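Local coordinates for hypothetical protein PA3352 (Pseudomonas aeruginosa, PDB 2FUP) that probably acts as an FlgN-type chaperone for flagellar export during flagellum synthesis, at residues Leu9-Glu14 with Glu56-Ala61; Gly17-Leu22 with Gly99-Arg104; Glu64-Arg67 with Ser72-Arg75; Arg80-Arg85 with Ala89-Arg94; Asp27-Ala32 with Pro39-Leu44. All coordinates share one frame; numbering follows the deposited sequence.

Contacts 1, 2 and 5 all use helix 7-34, which meets helix 39-68 at contacts 1 and 5 and helix 88-114 at contact 2. The two pairings with helix 39-68 have centres about 26 Å apart, on opposite sides of the chain's centre. Contact 3 and contact 4 build the far end of the bundle round helix 75-82; their centres are about 12 Å apart, and Leu66 CD2 reaches Tyr81 CG at 4.1 Å. Contact 1 joins this end through Leu11 CD1 and Ile65 CD1, 3.7 Å apart. Contact 2 lies about 5 Å from the chain's centre, and Leu102 approaches a bound methylpentanediol, probably from the crystallisation liquor.

Contact 1: Leu9-Glu14 with Glu56-Ala61; sequences LDLFAE and ERNGRA
The antiparallel pairing of helices 7-34 and 39-68 is sampled here where Leu11 and Glu14 face Asn58 and Ala61. The short axes approach to 9.9 Å at an angle of 154°, and the nearest backbones are those of Leu11 and Asn58. Leu11 divides its two methyls between a polar and an apolar neighbour: CD1 packs on Ala61 CB at 3.7 Å, while CD2 lies 3.6 Å from Asn58 OD1. With CG beside the backbone N, the leucine fork spans one turn of the partner helix, and Ile65 and Arg62 cover it further along.

One turn on, Glu14 runs out straight and crosses the asparagine side chain at about a right angle. Asn58 ND2 donates a weak hydrogen bond to Glu14 OE1 (3.2 Å, bent to 130°), with carboxylate and amide planes turned 48° apart. Two waters strengthen the link. The first donates to Glu14 OE1 at 2.6 Å and accepts from Asn58 ND2, whereas the second donates to the same carboxylate oxygen and to Asn58 OD1 at 2.8 Å. Both ends of the amide are thus tied to one oxygen, which collects three hydrogen bonds. Asp15 OD2 also accepts from Asn58 ND2 and is its stronger partner, so the amide is held by two successive acidic residues of helix 7-34. An apolar contact beside a water-bridged polar one thus makes up this portion of the antiparallel packing of helices 7-34 and 39-68 in the elongated all-helical bundle.

Contact 2: Gly17-Leu22 with Gly99-Arg104; sequences GHANQL and GELLER
Ala19 and Asn20 divide the approach of Leu101 between them: the alanine methyl meets the base of the leucine, and the asparagine amide lies against its branched end. Ala19 CB points at the opposing helix and stands 3.9 Å from Leu101 CB, so the two backbones come together with only two CB atoms between them at this point. Their CA atoms are 6.1 Å apart.

Leu101 holds CG beside its own backbone N (chi1 -75°), which carries CD1 back toward the N-terminal end of its helix and sets both methyls against Asn20. The two side chains run at a slant to each other. CD2 meets the amide oxygen, 3.4 Å from Asn20 OD1, while CD1 lies about equally far from ND2 and OD1. These are van der Waals contacts, and no hydrogen bond crosses between the segments. Leu102 CD2 comes to 4.2 Å from Ala19 CB from a different direction, so the alanine methyl touches two consecutive leucines.

The surroundings extend this apolar patch. Leu98 also packs on Ala19, Ile16 on Leu101, and Leu127 and Leu130 of helix 121-130 touch Leu102, near the bound methylpentanediol. The segment axes run in nearly the same direction, at 25°, and approach to 9.3 Å. A crossing near 20° is usual for packed helices in bundles; here it joins helices 7-34 and 88-114 near the middle of the molecule, with the alanine at the closest backbone pair.

Contact 3: Glu64-Arg67 with Ser72-Arg75; sequences EILR and SLDR
Asp74 OD1 is gripped by two donors: Ser72 OG at 2.6 Å, on the syn side and tilted out of the carboxylate plane, and the backbone N of Gly77. The second bond makes Asp74 the N-cap of helix 75-82, and the serine hydroxyl, two residues earlier, holds the same oxygen. Between them Leu73 is the centre of an inverse gamma turn, closed by a weak bond from Asp74 N to Ser72 O.

This turn sets Leu73 against the last turns of helix 39-68, so the contact belongs to a helix-loop-helix connection. The branched end of Leu73 straddles two residues there. CD2 packs on Leu66 CB at 3.6 Å, while CD1 lies 3.6 Å from Arg67 NH2, approaching the guanidinium obliquely.

Arg67 extends from its helix with CG opposite the backbone N (chi1 178°) and bends at chi3, -69°, which turns the guanidinium back along the helix. NH1 then forms a salt bridge with Glu64 OE1 at 2.9 Å. The oxygen lies in the guanidinium plane and is met on its anti side, somewhat out of the carboxylate plane. Leu66, reaching past the turn, also touches Tyr81 of helix 75-82.

Contact 4: Arg80-Arg85 with Ala89-Arg94; sequences RYARER and AELLAR
A single methyl, Leu91 CD1, is the main bump of this contact, and it enters a hollow formed by Tyr81, Ala82 and Arg85. One wall is the tyrosine ring, which meets the methyl edge-on: CD1 lies close to the ring plane, 3.9 Å from Tyr81 CE2. The second wall is the CD-NE part of the arginine chain, with Arg85 NE at 3.8 Å and CD nearly as close, the methyl coming obliquely to the guanidinium. Ala82 CB, 4.4 Å from the same methyl, provides the floor and points toward the opposing helix.

The hollow owes its shape to the chain reversal after helix 75-82. A type I turn from Ala82 to Arg85, with Arg85 N bonded to Ala82 O at 2.9 Å, brings the arginine round to the side where Tyr81 stands. Its chain then bends at chi3 (61°), and NE forms a salt bridge with Asp87, so the wall is pinned by the connecting loop.

Ala82 CB is itself a small bump touching both Leu91 and Leu92, and lies 4.4 Å from Leu92 CG.

Beyond the two segments, Leu8 of helix 7-34 packs on both Tyr81 and Leu91, and Ile65 and Leu66 of helix 39-68 touch the tyrosine. Short helix 75-82 is thereby fitted against helices 7-34, 39-68 and 88-114.

Contact 5: Asp27-Ala32 with Pro39-Leu44; sequences DEEFQA and PVLQQL
Leu44 and Leu41 both carry CG beside the backbone N (chi1 -67° for Leu44), which sends their branches back along helix 39-68 and across to segment 27-32 of helix 7-34. Glu28 instead extends with CG opposite its N, chi1 -177°, laying its chain over the Leu44 fork. One Leu44 methyl, CD2, is 3.7 Å from Glu28 CD, under the carboxylate group. The other, CD1, presses on the backbone itself, 3.6 Å from Glu29 CA. Leu44 thus fits between the outer chain of Glu28 and the backbone and CB of Glu29, and Leu25, one turn earlier in helix 7-34, also packs on it.

Farther toward the bend, Ala32 CB touches two side chains of the partner. Val40 CG1 lies 3.5 Å from it and Leu41 CD2 3.7 Å. The segments are antiparallel at 166°, their axes 9.7 Å apart, and the chain reverses in the few residues between Ala32 and Pro39: this is a helical hairpin, sampled near its closed end.

Glu29 carries the polar side of the interface. Its side chain crosses that of Leu41 at about a right angle, CG 4.1 Å from Leu41 CD2, while the carboxylate continues past the leucine. A water donates to Glu29 OE1 at 2.9 Å and to Leu41 O at 2.6 Å, bridging the helices where no direct hydrogen bond crosses between the segments. The same OE1 forms a salt bridge with Lys48, and OE2 accepts from Asn112 ND2, so this buried carboxylate links both arms of the hairpin to helix 88-114.

Contact 1: Leu9-Glu14 with Glu56-Ala61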
# COMPACT_ATOMS: atom_id res chain seq x y z
N LEU A 9 -1.32 13.60 -3.98
CA LEU A 9 -0.24 13.52 -3.03
C LEU A 9 -0.74 13.09 -1.67
O LEU A 9 -0.08 12.32 -0.98
CB LEU A 9 0.51 14.85 -2.98
CG LEU A 9 1.78 14.87 -2.11
CD1 LEU A 9 2.84 13.88 -2.56
CD2 LEU A 9 2.37 16.31 -2.19
N ASP A 10 -1.93 13.52 -1.28
CA ASP A 10 -2.52 13.12 0.02
C ASP A 10 -2.76 11.64 0.01
O ASP A 10 -2.51 10.96 1.01
CB ASP A 10 -3.81 13.87 0.27
CG ASP A 10 -4.35 13.64 1.63
OD1 ASP A 10 -3.70 14.01 2.61
OD2 ASP A 10 -5.50 13.17 1.72
N LEU A 11 -3.25 11.10 -1.11
CA LEU A 11 -3.48 9.64 -1.17
C LEU A 11 -2.20 8.86 -1.03
O LEU A 11 -2.15 7.83 -0.37
CB LEU A 11 -4.18 9.30 -2.48
CG LEU A 11 -5.62 9.78 -2.60
CD1 LEU A 11 -6.11 9.75 -4.02
CD2 LEU A 11 -6.54 9.00 -1.75
N PHE A 12 -1.15 9.32 -1.67
CA PHE A 12 0.13 8.66 -1.50
C PHE A 12 0.59 8.75 -0.06
O PHE A 12 1.09 7.76 0.47
CB PHE A 12 1.21 9.26 -2.40
CG PHE A 12 1.19 8.74 -3.80
CD1 PHE A 12 1.41 7.41 -4.09
CD2 PHE A 12 0.99 9.58 -4.88
CE1 PHE A 12 1.39 6.93 -5.37
CE2 PHE A 12 0.96 9.08 -6.21
CZ PHE A 12 1.18 7.73 -6.45
N ALA A 13 0.49 9.93 0.55
CA ALA A 13 0.94 10.10 1.95
C ALA A 13 0.15 9.16 2.86
O ALA A 13 0.72 8.50 3.72
CB ALA A 13 0.76 11.57 2.41
N GLU A 14 -1.15 9.12 2.70
CA GLU A 14 -1.96 8.23 3.52
C GLU A 14 -1.57 6.77 3.32
O GLU A 14 -1.41 6.02 4.28
CB GLU A 14 -3.44 8.36 3.14
CG GLU A 14 -4.07 9.67 3.54
CD GLU A 14 -5.55 9.81 3.19
OE1 GLU A 14 -6.17 8.79 2.75
OE2 GLU A 14 -6.09 10.96 3.38
N GLU A 56 -6.80 -0.59 -0.55
CA GLU A 56 -7.60 -0.96 -1.73
C GLU A 56 -8.35 0.28 -2.28
O GLU A 56 -8.28 0.58 -3.48
CB GLU A 56 -8.59 -2.06 -1.36
CG GLU A 56 -9.74 -2.36 -2.33
CD GLU A 56 -11.08 -2.90 -1.63
OE1 GLU A 56 -11.51 -2.39 -0.55
OE2 GLU A 56 -11.73 -3.81 -2.22
N ARG A 57 -9.05 0.93 -1.39
CA ARG A 57 -9.83 2.14 -1.76
C ARG A 57 -8.89 3.22 -2.29
O ARG A 57 -9.12 3.87 -3.35
CB ARG A 57 -10.69 2.65 -0.61
CG ARG A 57 -11.95 1.87 -0.43
CD ARG A 57 -12.92 2.52 0.55
NE ARG A 57 -14.13 1.71 0.59
CZ ARG A 57 -15.27 2.09 1.14
NH1 ARG A 57 -15.37 3.27 1.75
NH2 ARG A 57 -16.30 1.25 1.10
N ASN A 58 -7.77 3.44 -1.62
CA ASN A 58 -6.92 4.51 -2.02
C ASN A 58 -6.23 4.14 -3.34
O ASN A 58 -6.00 5.04 -4.17
CB ASN A 58 -5.95 4.88 -0.89
CG ASN A 58 -6.62 5.75 0.25
OD1 ASN A 58 -7.76 6.20 0.16
ND2 ASN A 58 -5.92 5.90 1.35
N GLY A 59 -5.92 2.85 -3.59
CA GLY A 59 -5.42 2.51 -4.89
C GLY A 59 -6.37 2.82 -6.01
O GLY A 59 -5.96 3.23 -7.10
N ARG A 60 -7.63 2.51 -5.74
CA ARG A 60 -8.68 2.80 -6.74
C ARG A 60 -8.81 4.29 -6.96
O ARG A 60 -9.13 4.71 -8.09
CB ARG A 60 -10.02 2.18 -6.43
CG ARG A 60 -10.00 0.64 -6.63
CD ARG A 60 -11.38 0.10 -6.50
NE ARG A 60 -11.54 -1.20 -7.13
CZ ARG A 60 -12.48 -2.09 -6.79
NH1 ARG A 60 -13.25 -1.87 -5.73
NH2 ARG A 60 -12.59 -3.24 -7.45
N ALA A 61 -8.61 5.08 -5.92
CA ALA A 61 -8.69 6.56 -6.03
C ALA A 61 -7.55 7.05 -6.89
O ALA A 61 -7.75 7.87 -7.80
CB ALA A 61 -8.68 7.16 -4.68
O HOH W 1 -6.51 6.61 4.06
O HOH W 2 -8.47 8.57 1.49

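Contact 2: Gly17-Leu22 with Gly99-Arg104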
# COMPACT_ATOMS: atom_id res chain seq x y z
N GLY A 17 1.68 5.70 5.03
CA GLY A 17 1.43 5.47 6.47
C GLY A 17 0.78 4.12 6.64
O GLY A 17 1.16 3.38 7.55
N HIS A 18 -0.25 3.83 5.85
CA HIS A 18 -0.93 2.54 6.04
C HIS A 18 -0.03 1.35 5.67
O HIS A 18 -0.12 0.32 6.33
CB HIS A 18 -2.25 2.49 5.28
CG HIS A 18 -3.19 3.58 5.65
ND1 HIS A 18 -3.35 4.02 6.94
CD2 HIS A 18 -4.04 4.30 4.89
CE1 HIS A 18 -4.29 4.96 6.96
NE2 HIS A 18 -4.69 5.18 5.72
N ALA A 19 0.79 1.47 4.63
CA ALA A 19 1.69 0.40 4.26
C ALA A 19 2.75 0.18 5.32
O ALA A 19 3.11 -0.93 5.61
CB ALA A 19 2.31 0.68 2.91
N ASN A 20 3.28 1.26 5.89
CA ASN A 20 4.20 1.08 7.02
C ASN A 20 3.51 0.35 8.19
O ASN A 20 4.11 -0.55 8.78
CB ASN A 20 4.70 2.43 7.49
CG ASN A 20 5.92 2.89 6.75
OD1 ASN A 20 6.90 2.15 6.64
ND2 ASN A 20 5.90 4.15 6.28
N GLN A 21 2.28 0.74 8.51
CA GLN A 21 1.60 0.10 9.61
C GLN A 21 1.37 -1.38 9.27
O GLN A 21 1.49 -2.26 10.13
CB GLN A 21 0.35 0.85 10.02
CG GLN A 21 0.75 2.14 10.74
CD GLN A 21 -0.36 2.69 11.59
OE1 GLN A 21 -1.51 2.61 11.22
NE2 GLN A 21 -0.02 3.24 12.77
N LEU A 22 0.97 -1.66 8.03
CA LEU A 22 0.74 -3.06 7.60
C LEU A 22 2.02 -3.90 7.76
O LEU A 22 2.02 -4.98 8.32
CB LEU A 22 0.20 -3.09 6.16
CG LEU A 22 -0.16 -4.47 5.65
CD1 LEU A 22 -1.19 -5.15 6.48
CD2 LEU A 22 -0.63 -4.38 4.19
N GLY A 99 5.64 1.91 -3.74
CA GLY A 99 5.87 0.66 -4.43
C GLY A 99 6.83 -0.24 -3.68
O GLY A 99 6.61 -1.45 -3.56
N GLU A 100 7.90 0.32 -3.07
CA GLU A 100 8.81 -0.50 -2.30
C GLU A 100 8.10 -1.08 -1.07
O GLU A 100 8.27 -2.26 -0.80
CB GLU A 100 9.95 0.38 -1.81
CG GLU A 100 10.98 -0.34 -1.02
CD GLU A 100 12.05 0.62 -0.52
OE1 GLU A 100 12.84 1.12 -1.30
OE2 GLU A 100 12.12 0.83 0.70
N LEU A 101 7.33 -0.26 -0.39
CA LEU A 101 6.67 -0.74 0.85
C LEU A 101 5.66 -1.83 0.53
O LEU A 101 5.55 -2.79 1.28
CB LEU A 101 5.97 0.41 1.55
CG LEU A 101 6.85 1.41 2.31
CD1 LEU A 101 6.11 2.66 2.72
CD2 LEU A 101 7.43 0.73 3.60
N LEU A 102 4.92 -1.69 -0.56
CA LEU A 102 3.92 -2.73 -0.90
C LEU A 102 4.61 -4.04 -1.23
O LEU A 102 4.17 -5.15 -0.88
CB LEU A 102 2.99 -2.29 -2.02
CG LEU A 102 2.09 -1.13 -1.71
CD1 LEU A 102 1.27 -0.65 -2.95
CD2 LEU A 102 1.16 -1.46 -0.53
N GLU A 103 5.77 -3.96 -1.89
CA GLU A 103 6.49 -5.15 -2.21
C GLU A 103 7.04 -5.79 -0.91
O GLU A 103 7.01 -7.03 -0.73
CB GLU A 103 7.64 -4.81 -3.21
CG GLU A 103 8.64 -5.95 -3.44
CD GLU A 103 9.74 -5.55 -4.47
OE1 GLU A 103 9.47 -5.70 -5.67
OE2 GLU A 103 10.86 -5.14 -4.07
N ARG A 104 7.56 -4.97 0.01
CA ARG A 104 8.02 -5.49 1.28
C ARG A 104 6.87 -6.18 2.04
O ARG A 104 7.09 -7.26 2.62
CB ARG A 104 8.57 -4.33 2.13
CG ARG A 104 9.90 -3.80 1.64
CD ARG A 104 10.34 -2.54 2.38
NE ARG A 104 10.85 -2.85 3.72
CZ ARG A 104 11.04 -1.95 4.70
NH1 ARG A 104 10.72 -0.66 4.54
NH2 ARG A 104 11.54 -2.35 5.88

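Contact 3: Glu64-Arg67 with Ser72-Arg75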
# COMPACT_ATOMS: atom_id res chain seq x y z
N GLU A 64 -8.12 6.20 -10.48
CA GLU A 64 -9.15 7.03 -11.10
C GLU A 64 -8.64 8.42 -11.46
O GLU A 64 -8.94 8.96 -12.52
CB GLU A 64 -10.40 7.10 -10.22
CG GLU A 64 -11.60 7.88 -10.80
CD GLU A 64 -12.17 7.35 -12.11
OE1 GLU A 64 -12.01 6.13 -12.34
OE2 GLU A 64 -12.82 8.15 -12.89
N ILE A 65 -7.80 9.00 -10.60
CA ILE A 65 -7.24 10.29 -10.88
C ILE A 65 -6.39 10.18 -12.15
O ILE A 65 -6.45 11.06 -13.04
CB ILE A 65 -6.45 10.80 -9.65
CG1 ILE A 65 -7.43 11.14 -8.54
CG2 ILE A 65 -5.57 11.95 -10.03
CD1 ILE A 65 -6.79 11.45 -7.22
N LEU A 66 -5.51 9.19 -12.23
CA LEU A 66 -4.66 9.08 -13.40
C LEU A 66 -5.46 8.77 -14.67
O LEU A 66 -5.20 9.36 -15.74
CB LEU A 66 -3.54 8.04 -13.20
CG LEU A 66 -2.57 8.30 -12.03
CD1 LEU A 66 -1.60 7.13 -11.87
CD2 LEU A 66 -1.86 9.58 -12.28
N ARG A 67 -6.46 7.90 -14.56
CA ARG A 67 -7.27 7.58 -15.71
C ARG A 67 -8.01 8.80 -16.28
O ARG A 67 -8.03 9.01 -17.49
CB ARG A 67 -8.27 6.51 -15.29
CG ARG A 67 -9.31 5.94 -16.21
CD ARG A 67 -10.19 4.98 -15.34
NE ARG A 67 -9.48 3.77 -14.91
CZ ARG A 67 -9.53 3.25 -13.71
NH1 ARG A 67 -10.22 3.83 -12.74
NH2 ARG A 67 -8.87 2.13 -13.42
N SER A 72 -1.31 6.66 -18.38
CA SER A 72 -1.24 5.26 -18.06
C SER A 72 -1.10 5.02 -16.57
O SER A 72 -0.61 5.87 -15.84
CB SER A 72 -0.06 4.59 -18.81
OG SER A 72 1.17 5.32 -18.61
N LEU A 73 -1.53 3.85 -16.09
CA LEU A 73 -1.60 3.55 -14.66
C LEU A 73 -0.31 2.87 -14.27
O LEU A 73 -0.26 1.67 -14.01
CB LEU A 73 -2.81 2.64 -14.33
CG LEU A 73 -4.18 3.26 -14.65
CD1 LEU A 73 -5.36 2.49 -14.03
CD2 LEU A 73 -4.26 4.67 -14.24
N ASP A 74 0.76 3.65 -14.37
CA ASP A 74 2.10 3.13 -14.13
C ASP A 74 3.01 4.36 -13.90
O ASP A 74 2.55 5.49 -13.90
CB ASP A 74 2.57 2.26 -15.31
CG ASP A 74 2.56 2.96 -16.63
OD1 ASP A 74 2.56 4.18 -16.71
OD2 ASP A 74 2.48 2.24 -17.69
N ARG A 75 4.31 4.11 -13.69
CA ARG A 75 5.20 5.19 -13.33
C ARG A 75 5.37 6.21 -14.48
O ARG A 75 5.48 7.40 -14.23
CB ARG A 75 6.55 4.65 -12.86
CG ARG A 75 7.28 5.68 -12.08
CD ARG A 75 8.74 5.28 -11.76
NE ARG A 75 9.42 6.29 -10.91
CZ ARG A 75 9.98 7.41 -11.33
NH1 ARG A 75 10.08 7.69 -12.62
NH2 ARG A 75 10.47 8.26 -10.40

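Contact 4: Arg80-Arg85 with Ala89-Arg94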
# COMPACT_ATOMS: atom_id res chain seq x y z
N ARG A 80 4.13 11.67 -16.30
CA ARG A 80 3.45 12.61 -17.18
C ARG A 80 2.51 13.55 -16.43
O ARG A 80 2.46 14.75 -16.65
CB ARG A 80 2.68 11.88 -18.28
CG ARG A 80 1.90 12.82 -19.22
CD ARG A 80 2.82 13.70 -20.04
NE ARG A 80 2.14 14.92 -20.49
CZ ARG A 80 2.16 16.09 -19.85
NH1 ARG A 80 2.84 16.26 -18.73
NH2 ARG A 80 1.49 17.12 -20.36
N TYR A 81 1.75 12.96 -15.52
CA TYR A 81 0.89 13.76 -14.66
C TYR A 81 1.69 14.81 -13.87
O TYR A 81 1.24 15.94 -13.70
CB TYR A 81 0.17 12.83 -13.69
CG TYR A 81 -0.84 13.47 -12.78
CD1 TYR A 81 -2.14 13.62 -13.16
CD2 TYR A 81 -0.46 13.90 -11.51
CE1 TYR A 81 -3.06 14.19 -12.30
CE2 TYR A 81 -1.35 14.48 -10.65
CZ TYR A 81 -2.66 14.62 -11.04
OH TYR A 81 -3.61 15.18 -10.19
N ALA A 82 2.82 14.39 -13.36
CA ALA A 82 3.66 15.19 -12.48
C ALA A 82 4.46 16.30 -13.17
O ALA A 82 4.95 17.22 -12.50
CB ALA A 82 4.63 14.25 -11.80
N ARG A 83 4.66 16.12 -14.47
CA ARG A 83 5.69 16.86 -15.20
C ARG A 83 5.65 18.36 -14.95
O ARG A 83 6.72 18.96 -14.74
CB ARG A 83 5.56 16.53 -16.71
CG ARG A 83 6.50 17.25 -17.67
CD ARG A 83 5.97 17.13 -19.13
NE ARG A 83 5.86 15.73 -19.56
N GLU A 84 4.48 18.96 -15.05
CA GLU A 84 4.38 20.42 -14.89
C GLU A 84 3.85 20.84 -13.50
O GLU A 84 3.44 22.01 -13.32
CB GLU A 84 3.50 20.99 -15.97
CG GLU A 84 4.02 20.69 -17.38
CD GLU A 84 5.26 21.51 -17.73
N ARG A 85 3.82 19.92 -12.54
CA ARG A 85 3.27 20.24 -11.23
C ARG A 85 4.38 20.56 -10.25
O ARG A 85 5.42 19.89 -10.22
CB ARG A 85 2.51 19.04 -10.66
CG ARG A 85 1.33 18.57 -11.48
CD ARG A 85 0.67 17.36 -10.84
NE ARG A 85 0.17 17.69 -9.51
CZ ARG A 85 -1.03 18.15 -9.20
NH1 ARG A 85 -1.98 18.28 -10.12
NH2 ARG A 85 -1.25 18.50 -7.96
N ALA A 89 7.79 16.28 -8.13
CA ALA A 89 8.92 15.47 -7.65
C ALA A 89 8.51 14.69 -6.40
O ALA A 89 8.89 13.52 -6.22
CB ALA A 89 10.12 16.34 -7.36
N GLU A 90 7.70 15.31 -5.53
CA GLU A 90 7.22 14.62 -4.38
C GLU A 90 6.28 13.51 -4.79
O GLU A 90 6.31 12.43 -4.16
CB GLU A 90 6.43 15.57 -3.45
CG GLU A 90 7.28 16.30 -2.54
CD GLU A 90 7.84 15.38 -1.51
OE1 GLU A 90 7.14 14.47 -0.99
OE2 GLU A 90 8.98 15.55 -1.25
N LEU A 91 5.36 13.72 -5.76
CA LEU A 91 4.52 12.62 -6.24
C LEU A 91 5.35 11.39 -6.62
O LEU A 91 5.01 10.25 -6.28
CB LEU A 91 3.62 13.04 -7.42
CG LEU A 91 2.48 14.01 -7.19
CD1 LEU A 91 1.86 14.49 -8.43
CD2 LEU A 91 1.44 13.33 -6.33
N LEU A 92 6.35 11.64 -7.44
CA LEU A 92 7.19 10.54 -7.94
C LEU A 92 7.93 9.84 -6.78
O LEU A 92 7.96 8.60 -6.72
CB LEU A 92 8.14 11.00 -9.06
CG LEU A 92 7.42 11.19 -10.38
CD1 LEU A 92 8.44 11.96 -11.20
CD2 LEU A 92 7.02 9.91 -11.03
N ALA A 93 8.54 10.59 -5.87
CA ALA A 93 9.27 10.05 -4.76
C ALA A 93 8.34 9.20 -3.89
O ALA A 93 8.67 8.09 -3.42
CB ALA A 93 9.86 11.15 -3.94
N ARG A 94 7.15 9.74 -3.59
CA ARG A 94 6.19 8.98 -2.76
C ARG A 94 5.65 7.75 -3.49
O ARG A 94 5.47 6.71 -2.88
CB ARG A 94 5.05 9.92 -2.28
CG ARG A 94 5.52 11.08 -1.46
CD ARG A 94 6.07 10.76 -0.07
NE ARG A 94 7.34 10.12 -0.08
CZ ARG A 94 8.56 10.67 -0.16
NH1 ARG A 94 8.76 11.95 -0.36
NH2 ARG A 94 9.60 9.87 -0.11
O HOH W 3 8.32 19.11 -8.88

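Contact 5: Asp27-Ala32 with Pro39-Leu44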
# COMPACT_ATOMS: atom_id res chain seq x y z
N ASP A 27 5.17 -8.07 10.56
CA ASP A 27 6.34 -8.45 11.34
C ASP A 27 5.90 -8.89 12.75
O ASP A 27 6.45 -9.84 13.36
CB ASP A 27 7.25 -7.24 11.52
CG ASP A 27 8.50 -7.58 12.33
OD1 ASP A 27 9.23 -8.47 11.86
OD2 ASP A 27 8.77 -6.92 13.38
N GLU A 28 4.90 -8.20 13.32
CA GLU A 28 4.40 -8.55 14.64
C GLU A 28 3.83 -10.00 14.57
O GLU A 28 3.97 -10.82 15.49
CB GLU A 28 3.37 -7.52 15.10
CG GLU A 28 2.88 -7.77 16.48
CD GLU A 28 2.14 -6.58 17.10
OE1 GLU A 28 2.19 -5.50 16.45
OE2 GLU A 28 1.47 -6.73 18.16
N GLU A 29 3.09 -10.26 13.49
CA GLU A 29 2.57 -11.60 13.27
C GLU A 29 3.66 -12.70 13.12
O GLU A 29 3.55 -13.77 13.66
CB GLU A 29 1.62 -11.56 12.06
CG GLU A 29 1.00 -12.87 11.68
CD GLU A 29 0.19 -12.70 10.40
OE1 GLU A 29 -0.95 -12.16 10.47
OE2 GLU A 29 0.72 -13.02 9.33
N PHE A 30 4.71 -12.38 12.40
CA PHE A 30 5.89 -13.26 12.31
C PHE A 30 6.41 -13.59 13.70
O PHE A 30 6.67 -14.77 14.05
CB PHE A 30 6.96 -12.57 11.45
CG PHE A 30 8.21 -13.30 11.36
CD1 PHE A 30 8.24 -14.53 10.78
CD2 PHE A 30 9.37 -12.72 11.84
CE1 PHE A 30 9.46 -15.24 10.68
CE2 PHE A 30 10.58 -13.41 11.79
CZ PHE A 30 10.62 -14.65 11.22
N GLN A 31 6.53 -12.56 14.54
CA GLN A 31 7.02 -12.81 15.90
C GLN A 31 6.10 -13.73 16.69
O GLN A 31 6.48 -14.63 17.44
CB GLN A 31 7.20 -11.50 16.65
CG GLN A 31 8.29 -10.66 16.05
CD GLN A 31 8.42 -9.31 16.72
OE1 GLN A 31 8.43 -9.19 17.97
NE2 GLN A 31 8.50 -8.28 15.92
N ALA A 32 4.81 -13.44 16.57
CA ALA A 32 3.82 -14.28 17.20
C ALA A 32 3.90 -15.72 16.74
O ALA A 32 3.77 -16.62 17.55
CB ALA A 32 2.42 -13.77 16.91
N PRO A 39 -3.45 -16.77 20.44
CA PRO A 39 -4.58 -15.81 20.56
C PRO A 39 -4.41 -14.48 19.87
O PRO A 39 -5.39 -13.90 19.37
CB PRO A 39 -4.73 -15.61 22.07
CG PRO A 39 -4.19 -16.86 22.66
CD PRO A 39 -3.00 -17.23 21.77
N VAL A 40 -3.17 -14.00 19.76
CA VAL A 40 -2.92 -12.71 19.17
C VAL A 40 -3.10 -12.70 17.68
O VAL A 40 -3.30 -11.68 17.08
CB VAL A 40 -1.52 -12.18 19.55
CG1 VAL A 40 -0.39 -12.93 18.86
CG2 VAL A 40 -1.44 -10.71 19.38
N LEU A 41 -3.00 -13.90 17.09
CA LEU A 41 -3.07 -13.93 15.62
C LEU A 41 -4.41 -13.41 15.10
O LEU A 41 -4.42 -12.66 14.10
CB LEU A 41 -2.81 -15.31 15.11
CG LEU A 41 -1.42 -15.84 15.42
CD1 LEU A 41 -1.45 -17.32 14.99
CD2 LEU A 41 -0.27 -15.11 14.83
N GLN A 42 -5.51 -13.78 15.76
CA GLN A 42 -6.82 -13.24 15.37
C GLN A 42 -6.90 -11.73 15.48
O GLN A 42 -7.49 -11.05 14.65
CB GLN A 42 -7.95 -13.87 16.19
CG GLN A 42 -9.35 -13.32 15.88
CD GLN A 42 -10.42 -14.07 16.67
OE1 GLN A 42 -10.14 -14.71 17.70
NE2 GLN A 42 -11.66 -13.98 16.20
N GLN A 43 -6.28 -11.19 16.54
CA GLN A 43 -6.32 -9.76 16.78
C GLN A 43 -5.50 -8.98 15.76
O GLN A 43 -5.85 -7.88 15.33
CB GLN A 43 -5.86 -9.45 18.22
CG GLN A 43 -6.72 -10.05 19.28
CD GLN A 43 -8.21 -9.98 19.00
OE1 GLN A 43 -8.75 -8.92 18.67
NE2 GLN A 43 -8.88 -11.12 19.10
N LEU A 44 -4.37 -9.56 15.36
CA LEU A 44 -3.54 -8.97 14.31
C LEU A 44 -4.25 -8.97 12.96
O LEU A 44 -4.17 -8.00 12.21
CB LEU A 44 -2.18 -9.68 14.21
CG LEU A 44 -1.29 -9.46 15.46
CD1 LEU A 44 -0.10 -10.32 15.39
CD2 LEU A 44 -0.91 -8.02 15.58
O HOH W 4 -2.70 -13.58 12.34